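Local atomic coordinates of uncharacterized protein (PDB entry 4L7A), a protein that is of unknown function but probably acts as a zinc-dependent metallo-peptidase that cleaves peptide bonds. Residues D161-G166 with K226-Q231; E201-F206 with A234-Y239. All blocks are in the same frame, centred on the assembly; numbering follows the deposited sequence.

Interaction 1: residues D161-G166 with K226-Q231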
ATOM      1  N   ASP A 161      -5.425  21.898  -2.757  1.00 24.73           N
ATOM      2  CA  ASP A 161      -6.737  21.929  -2.168  1.00 26.98           C
ATOM      3  C   ASP A 161      -7.716  22.744  -2.960  1.00 29.17           C
ATOM      4  O   ASP A 161      -8.906  22.476  -2.905  1.00 30.74           O
ATOM      5  CB  ASP A 161      -6.658  22.518  -0.773  1.00 29.02           C
ATOM      6  CG  ASP A 161      -5.913  21.625   0.205  1.00 29.34           C
ATOM      7  OD1 ASP A 161      -5.340  20.595  -0.156  1.00 32.32           O
ATOM      8  OD2 ASP A 161      -5.852  21.955   1.384  1.00 35.49           O
ATOM      9  N   LYS A 162      -7.250  23.745  -3.691  1.00 30.09           N
ATOM     10  CA  LYS A 162      -8.176  24.592  -4.432  1.00 35.45           C
ATOM     11  C   LYS A 162      -8.677  23.955  -5.710  1.00 34.94           C
ATOM     12  O   LYS A 162      -9.746  24.333  -6.205  1.00 34.12           O
ATOM     13  CB  LYS A 162      -7.507  25.897  -4.875  1.00 38.01           C
ATOM     14  CG  LYS A 162      -7.060  26.758  -3.759  1.00 41.86           C
ATOM     15  CD  LYS A 162      -6.394  27.979  -4.357  1.00 46.07           C
ATOM     16  CE  LYS A 162      -5.878  28.907  -3.293  1.00 48.74           C
ATOM     17  NZ  LYS A 162      -5.323  30.107  -3.993  1.00 52.72           N
ATOM     18  N   ILE A 163      -7.892  23.036  -6.270  1.00 30.13           N
ATOM     19  CA  ILE A 163      -8.186  22.521  -7.600  1.00 30.45           C
ATOM     20  C   ILE A 163      -9.646  22.024  -7.703  1.00 28.05           C
ATOM     21  O   ILE A 163     -10.362  22.409  -8.612  1.00 27.23           O
ATOM     22  CB  ILE A 163      -7.209  21.432  -8.026  1.00 29.92           C
ATOM     23  CG1 ILE A 163      -5.822  22.051  -8.211  1.00 30.78           C
ATOM     24  CG2 ILE A 163      -7.625  20.819  -9.351  1.00 31.00           C
ATOM     25  CD1 ILE A 163      -4.716  21.061  -8.243  1.00 29.88           C
ATOM     26  N   SER A 164     -10.095  21.246  -6.749  1.00 26.51           N
ATOM     27  CA  SER A 164     -11.463  20.723  -6.785  1.00 26.61           C
ATOM     28  C   SER A 164     -12.344  21.291  -5.675  1.00 27.27           C
ATOM     29  O   SER A 164     -13.330  20.687  -5.308  1.00 28.01           O
ATOM     30  CB  SER A 164     -11.425  19.212  -6.692  1.00 26.34           C
ATOM     31  OG  SER A 164     -10.896  18.591  -7.846  1.00 25.22           O
ATOM     32  N   ALA A 165     -11.989  22.454  -5.130  1.00 29.97           N
ATOM     33  CA  ALA A 165     -12.830  23.143  -4.099  1.00 30.85           C
ATOM     34  C   ALA A 165     -14.247  23.263  -4.604  1.00 28.90           C
ATOM     35  O   ALA A 165     -14.476  23.656  -5.702  1.00 27.88           O
ATOM     36  CB  ALA A 165     -12.280  24.564  -3.765  1.00 31.06           C
ATOM     37  N   GLY A 166     -15.209  22.877  -3.806  1.00 29.68           N
ATOM     38  CA  GLY A 166     -16.580  22.936  -4.262  1.00 29.03           C
ATOM     39  C   GLY A 166     -17.100  21.561  -4.610  1.00 30.00           C
ATOM     40  O   GLY A 166     -18.284  21.353  -4.550  1.00 30.43           O
ATOM     41  N   LYS A 226     -10.187  15.028 -17.223  1.00 26.55           N
ATOM     42  CA  LYS A 226      -8.829  14.687 -17.600  1.00 28.15           C
ATOM     43  C   LYS A 226      -7.860  15.794 -17.268  1.00 27.88           C
ATOM     44  O   LYS A 226      -6.835  15.530 -16.674  1.00 27.97           O
ATOM     45  CB  LYS A 226      -8.709  14.389 -19.088  1.00 32.35           C
ATOM     46  CG  LYS A 226      -8.550  12.970 -19.411  1.00 37.36           C
ATOM     47  CD  LYS A 226      -8.573  12.714 -20.918  1.00 41.30           C
ATOM     48  CE  LYS A 226      -9.985  12.404 -21.385  1.00 45.88           C
ATOM     49  NZ  LYS A 226      -9.967  11.190 -22.215  1.00 51.37           N
ATOM     50  N   PRO A 227      -8.142  17.031 -17.708  1.00 26.14           N
ATOM     51  CA  PRO A 227      -7.222  18.104 -17.345  1.00 25.55           C
ATOM     52  C   PRO A 227      -7.091  18.303 -15.831  1.00 25.70           C
ATOM     53  O   PRO A 227      -6.031  18.743 -15.385  1.00 24.87           O
ATOM     54  CB  PRO A 227      -7.867  19.356 -17.961  1.00 26.32           C
ATOM     55  CG  PRO A 227      -8.856  18.878 -18.915  1.00 25.97           C
ATOM     56  CD  PRO A 227      -9.294  17.536 -18.474  1.00 26.39           C
ATOM     57  N   ILE A 228      -8.166  18.048 -15.067  1.00 24.30           N
ATOM     58  CA  ILE A 228      -8.106  18.197 -13.638  1.00 23.97           C
ATOM     59  C   ILE A 228      -7.180  17.115 -12.988  1.00 23.34           C
ATOM     60  O   ILE A 228      -6.334  17.430 -12.142  1.00 20.35           O
ATOM     61  CB  ILE A 228      -9.492  18.184 -13.023  1.00 24.32           C
ATOM     62  CG1 ILE A 228     -10.329  19.364 -13.545  1.00 24.63           C
ATOM     63  CG2 ILE A 228      -9.363  18.362 -11.544  1.00 24.83           C
ATOM     64  CD1 ILE A 228     -11.848  19.208 -13.318  1.00 24.33           C
ATOM     65  N   ILE A 229      -7.336  15.872 -13.424  1.00 22.77           N
ATOM     66  CA  ILE A 229      -6.477  14.795 -12.985  1.00 23.66           C
ATOM     67  C   ILE A 229      -5.028  15.053 -13.419  1.00 26.24           C
ATOM     68  O   ILE A 229      -4.100  14.869 -12.602  1.00 22.93           O
ATOM     69  CB  ILE A 229      -6.962  13.465 -13.438  1.00 24.20           C
ATOM     70  CG1 ILE A 229      -8.285  13.169 -12.757  1.00 25.13           C
ATOM     71  CG2 ILE A 229      -5.979  12.352 -13.045  1.00 25.31           C
ATOM     72  CD1 ILE A 229      -9.014  11.988 -13.318  1.00 26.05           C
ATOM     73  N   ASP A 230      -4.841  15.512 -14.661  1.00 24.89           N
ATOM     74  CA  ASP A 230      -3.518  15.860 -15.142  1.00 28.20           C
ATOM     75  C   ASP A 230      -2.844  16.920 -14.248  1.00 27.17           C
ATOM     76  O   ASP A 230      -1.693  16.780 -13.867  1.00 24.98           O
ATOM     77  CB  ASP A 230      -3.580  16.357 -16.596  1.00 33.27           C
ATOM     78  CG  ASP A 230      -3.865  15.206 -17.596  1.00 37.58           C
ATOM     79  OD1 ASP A 230      -3.457  14.055 -17.306  1.00 41.10           O
ATOM     80  OD2 ASP A 230      -4.466  15.471 -18.664  1.00 47.69           O
ATOM     81  N   GLN A 231      -3.587  17.944 -13.872  1.00 26.06           N
ATOM     82  CA  GLN A 231      -3.028  18.999 -13.038  1.00 27.01           C
ATOM     83  C   GLN A 231      -2.617  18.479 -11.638  1.00 24.94           C
ATOM     84  O   GLN A 231      -1.536  18.816 -11.128  1.00 22.72           O
ATOM     85  CB  GLN A 231      -4.057  20.117 -12.917  1.00 29.83           C
ATOM     86  CG  GLN A 231      -3.593  21.244 -12.060  1.00 33.10           C
ATOM     87  CD  GLN A 231      -4.651  22.314 -11.932  1.00 36.12           C
ATOM     88  OE1 GLN A 231      -5.720  22.223 -12.504  1.00 36.55           O
ATOM     89  NE2 GLN A 231      -4.334  23.346 -11.201  1.00 40.15           N
TER
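Ile163 and Ile228 meet branch to branch where the C-terminal end of the short helix 160-163 packs against the side of the long helix 211-244, at the margin of the metallo-peptidase fold. The two side chains pass alongside each other pointing opposite ways, their CG2 methyls 3.7 Å apart. Both isoleucines hold CG2 anti to the backbone N; in Ile163 the same torsion (chi1 -67°) places CG1 beside that N, from where CG1 and CD1 meet Gln231 while CG2 meets Ile228. Gln231 comes to meet Ile163 head-on with a fully extended chain, and Ile163 lies over the flat of its amide: CG1 is 3.6 Å from NE2, and CD1 is 3.9 Å from CD. This is van der Waals contact; no hydrogen bond crosses between 161-166 and 226-231. A long, branched isoleucine suits the place, covering a methyl and an amide at once, while the exposed glutamine offers an apolar stem with a polar end. With both branches gone, as in an alanine here, the Gln231 amide would probably lose the surface it lies against and the Ile228 methyl its apolar neighbour. Next along the chain, Ser164 hydrogen-bonds through OG to Lys232, and that same OG lies 4.0 Å from Ile228 CG2.

Interaction 2: residues E201-F206 with A234-Y239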
ATOM      1  N   GLU A 201      -4.675   9.405  -2.635  1.00 17.05           N
ATOM      2  CA  GLU A 201      -5.260   8.520  -3.645  1.00 18.30           C
ATOM      3  C   GLU A 201      -4.620   8.690  -5.007  1.00 17.54           C
ATOM      4  O   GLU A 201      -4.380   7.697  -5.699  1.00 16.10           O
ATOM      5  CB  GLU A 201      -6.756   8.742  -3.771  1.00 18.63           C
ATOM      6  CG  GLU A 201      -7.597   8.171  -2.592  1.00 20.54           C
ATOM      7  CD  GLU A 201      -7.641   6.638  -2.627  1.00 22.75           C
ATOM      8  OE1 GLU A 201      -8.510   6.118  -3.361  1.00 25.63           O
ATOM      9  OE2 GLU A 201      -6.795   5.973  -1.975  1.00 22.41           O
ATOM     10  N   VAL A 202      -4.351   9.926  -5.408  1.00 18.09           N
ATOM     11  CA  VAL A 202      -3.699  10.146  -6.691  1.00 18.90           C
ATOM     12  C   VAL A 202      -2.367   9.438  -6.664  1.00 18.79           C
ATOM     13  O   VAL A 202      -2.035   8.708  -7.550  1.00 19.43           O
ATOM     14  CB  VAL A 202      -3.588  11.638  -7.014  1.00 21.42           C
ATOM     15  CG1 VAL A 202      -2.669  11.872  -8.214  1.00 21.46           C
ATOM     16  CG2 VAL A 202      -4.955  12.209  -7.281  1.00 21.07           C
ATOM     17  N   THR A 203      -1.604   9.609  -5.600  1.00 19.74           N
ATOM     18  CA  THR A 203      -0.298   8.981  -5.460  1.00 18.89           C
ATOM     19  C   THR A 203      -0.369   7.451  -5.474  1.00 17.73           C
ATOM     20  O   THR A 203       0.363   6.779  -6.212  1.00 17.29           O
ATOM     21  CB  THR A 203       0.365   9.423  -4.108  1.00 20.24           C
ATOM     22  OG1 THR A 203       0.358  10.854  -3.972  1.00 20.61           O
ATOM     23  CG2 THR A 203       1.800   8.920  -4.016  1.00 21.14           C
ATOM     24  N   ALA A 204      -1.277   6.874  -4.664  1.00 18.54           N
ATOM     25  CA  ALA A 204      -1.423   5.437  -4.544  1.00 17.44           C
ATOM     26  C   ALA A 204      -1.984   4.795  -5.813  1.00 19.10           C
ATOM     27  O   ALA A 204      -1.564   3.667  -6.180  1.00 18.73           O
ATOM     28  CB  ALA A 204      -2.332   5.096  -3.399  1.00 17.54           C
ATOM     29  N   CYS A 205      -2.927   5.471  -6.448  1.00 17.20           N
ATOM     30  CA  CYS A 205      -3.443   4.960  -7.749  1.00 17.97           C
ATOM     31  C   CYS A 205      -2.372   5.030  -8.835  1.00 17.34           C
ATOM     32  O   CYS A 205      -2.159   4.076  -9.595  1.00 16.47           O
ATOM     33  CB  CYS A 205      -4.685   5.703  -8.192  1.00 17.78           C
ATOM     34  SG  CYS A 205      -6.154   5.411  -7.130  1.00 21.06           S
ATOM     35  N   PHE A 206      -1.675   6.155  -8.904  1.00 18.20           N
ATOM     36  CA  PHE A 206      -0.648   6.305  -9.892  1.00 18.89           C
ATOM     37  C   PHE A 206       0.428   5.235  -9.726  1.00 20.80           C
ATOM     38  O   PHE A 206       0.870   4.650 -10.728  1.00 21.29           O
ATOM     39  CB  PHE A 206      -0.008   7.694  -9.837  1.00 20.26           C
ATOM     40  CG  PHE A 206       0.946   7.946 -10.957  1.00 20.32           C
ATOM     41  CD1 PHE A 206       0.481   8.048 -12.264  1.00 20.17           C
ATOM     42  CD2 PHE A 206       2.299   8.036 -10.718  1.00 20.31           C
ATOM     43  CE1 PHE A 206       1.353   8.263 -13.344  1.00 20.51           C
ATOM     44  CE2 PHE A 206       3.186   8.271 -11.778  1.00 20.95           C
ATOM     45  CZ  PHE A 206       2.700   8.388 -13.108  1.00 21.78           C
ATOM     46  N   ALA A 234       0.498  16.291 -11.976  1.00 22.88           N
ATOM     47  CA  ALA A 234       1.714  17.045 -12.198  1.00 23.94           C
ATOM     48  C   ALA A 234       2.184  17.645 -10.872  1.00 24.18           C
ATOM     49  O   ALA A 234       3.388  17.658 -10.547  1.00 24.26           O
ATOM     50  CB  ALA A 234       1.500  18.111 -13.203  1.00 25.76           C
HETATM   51  N   MSE A 235       1.236  18.130 -10.089  1.00 25.07           N
HETATM   52  CA  MSE A 235       1.565  18.739  -8.807  1.00 26.17           C
HETATM   53  C   MSE A 235       2.157  17.718  -7.814  1.00 25.21           C
HETATM   54  O   MSE A 235       3.134  17.997  -7.116  1.00 24.35           O
HETATM   55  CB  MSE A 235       0.335  19.394  -8.214  1.00 28.15           C
HETATM   56  CG  MSE A 235       0.717  20.311  -7.043  1.00 32.41           C
HETATM   57 SE   MSE A 235      -0.752  21.504  -6.512  0.75 36.87          SE
HETATM   58  CE  MSE A 235      -0.893  22.587  -8.089  1.00 34.71           C
ATOM     59  N   VAL A 236       1.581  16.523  -7.779  1.00 23.88           N
ATOM     60  CA  VAL A 236       2.144  15.416  -6.980  1.00 23.91           C
ATOM     61  C   VAL A 236       3.573  15.039  -7.440  1.00 24.06           C
ATOM     62  O   VAL A 236       4.470  14.902  -6.617  1.00 22.53           O
ATOM     63  CB  VAL A 236       1.242  14.154  -7.025  1.00 23.42           C
ATOM     64  CG1 VAL A 236       1.878  12.967  -6.273  1.00 24.67           C
ATOM     65  CG2 VAL A 236      -0.091  14.469  -6.383  1.00 23.85           C
ATOM     66  N   LYS A 237       3.759  14.839  -8.740  1.00 22.98           N
ATOM     67  CA  LYS A 237       5.083  14.582  -9.259  1.00 22.89           C
ATOM     68  C   LYS A 237       6.076  15.654  -8.772  1.00 23.58           C
ATOM     69  O   LYS A 237       7.178  15.331  -8.332  1.00 23.04           O
ATOM     70  CB  LYS A 237       5.055  14.529 -10.759  1.00 23.16           C
ATOM     71  CG  LYS A 237       4.526  13.233 -11.303  1.00 23.66           C
ATOM     72  CD  LYS A 237       4.521  13.276 -12.867  1.00 25.55           C
ATOM     73  CE  LYS A 237       4.083  11.901 -13.414  1.00 24.71           C
ATOM     74  NZ  LYS A 237       3.579  12.034 -14.831  1.00 25.49           N
ATOM     75  N   LYS A 238       5.680  16.921  -8.870  1.00 25.48           N
ATOM     76  CA  LYS A 238       6.529  18.031  -8.486  1.00 26.19           C
ATOM     77  C   LYS A 238       6.830  18.017  -6.989  1.00 25.70           C
ATOM     78  O   LYS A 238       7.949  18.228  -6.588  1.00 24.19           O
ATOM     79  CB  LYS A 238       5.882  19.350  -8.909  1.00 29.46           C
ATOM     80  CG  LYS A 238       6.704  20.605  -8.522  1.00 32.47           C
ATOM     81  CD  LYS A 238       6.164  21.894  -9.173  1.00 35.31           C
ATOM     82  CE  LYS A 238       6.671  23.153  -8.445  1.00 37.53           C
ATOM     83  NZ  LYS A 238       8.159  23.285  -8.478  1.00 39.97           N
ATOM     84  N   TYR A 239       5.812  17.752  -6.174  1.00 25.55           N
ATOM     85  CA  TYR A 239       5.965  17.623  -4.749  1.00 24.91           C
ATOM     86  C   TYR A 239       6.941  16.471  -4.410  1.00 26.63           C
ATOM     87  O   TYR A 239       7.847  16.649  -3.569  1.00 26.73           O
ATOM     88  CB  TYR A 239       4.615  17.330  -4.083  1.00 24.99           C
ATOM     89  CG  TYR A 239       4.726  16.820  -2.639  1.00 23.64           C
ATOM     90  CD1 TYR A 239       5.060  17.683  -1.587  1.00 23.83           C
ATOM     91  CD2 TYR A 239       4.524  15.482  -2.334  1.00 23.48           C
ATOM     92  CE1 TYR A 239       5.180  17.218  -0.263  1.00 22.49           C
ATOM     93  CE2 TYR A 239       4.636  15.009  -1.017  1.00 22.13           C
ATOM     94  CZ  TYR A 239       4.977  15.889   0.004  1.00 22.52           C
ATOM     95  OH  TYR A 239       5.083  15.390   1.299  1.00 24.75           O
TER
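Val236 points from helix 211-244 toward helix 195-208 and shares its two methyls between Val202 and Thr203. Its CG2 meets Val202 CG1 at 4.1 Å, while CG1, anti to the backbone N (chi1 176°), reaches Thr203 OG1 at 3.5 Å. Valines suit the site because their short branched side chains fill it with little freedom to rearrange. The threonine hydroxyl can face a methyl in this buried setting because its hydrogen bond goes to the carbonyl O of Ile199, one turn back. Lys237, the next residue after Val236, runs its extended chain across Phe206, a turn on from Val202, at about a right angle, its CE 3.8 Å from Phe206 CZ, an apolar use of the lysine stem. The segment axes approach to 10.3 Å and cross at -87°, so contact is confined to these few residues. Around them, Trp214 packs edge-to-face with Phe206, and Leu248 touches both Phe206 and Val236. On the same helix 195-208, Glu201 bonds through OE2 to ND1 of His144, the first histidine of the HExxH sequence, consistent with the second-shell acidic residue that orients a probable zinc-binding histidine in gluzincin-type Peptidase_MA enzymes.

From the N terminus, the chain first reaches 161-166, just beyond helix 131-153, then 201-206 on helix 195-208, and finally 226-231 and 234-239, two successive parts of helix 211-244. Interaction 1 closes a loop of 59 residues, and interaction 2 one of 27. The loops cross, since 201-206 falls between the two segments of interaction 1, and 226-231 between those of interaction 2. Helix 211-244 serves both, gathering the short helix 160-163 and helix 195-208 at neighbouring levels. With centres 12 Å apart, the contacts touch where Ile163 CD1 lies 4.1 Å from CE of the selenomethionine Met235; interaction 2 lies deeper, interaction 1 nearer the surface.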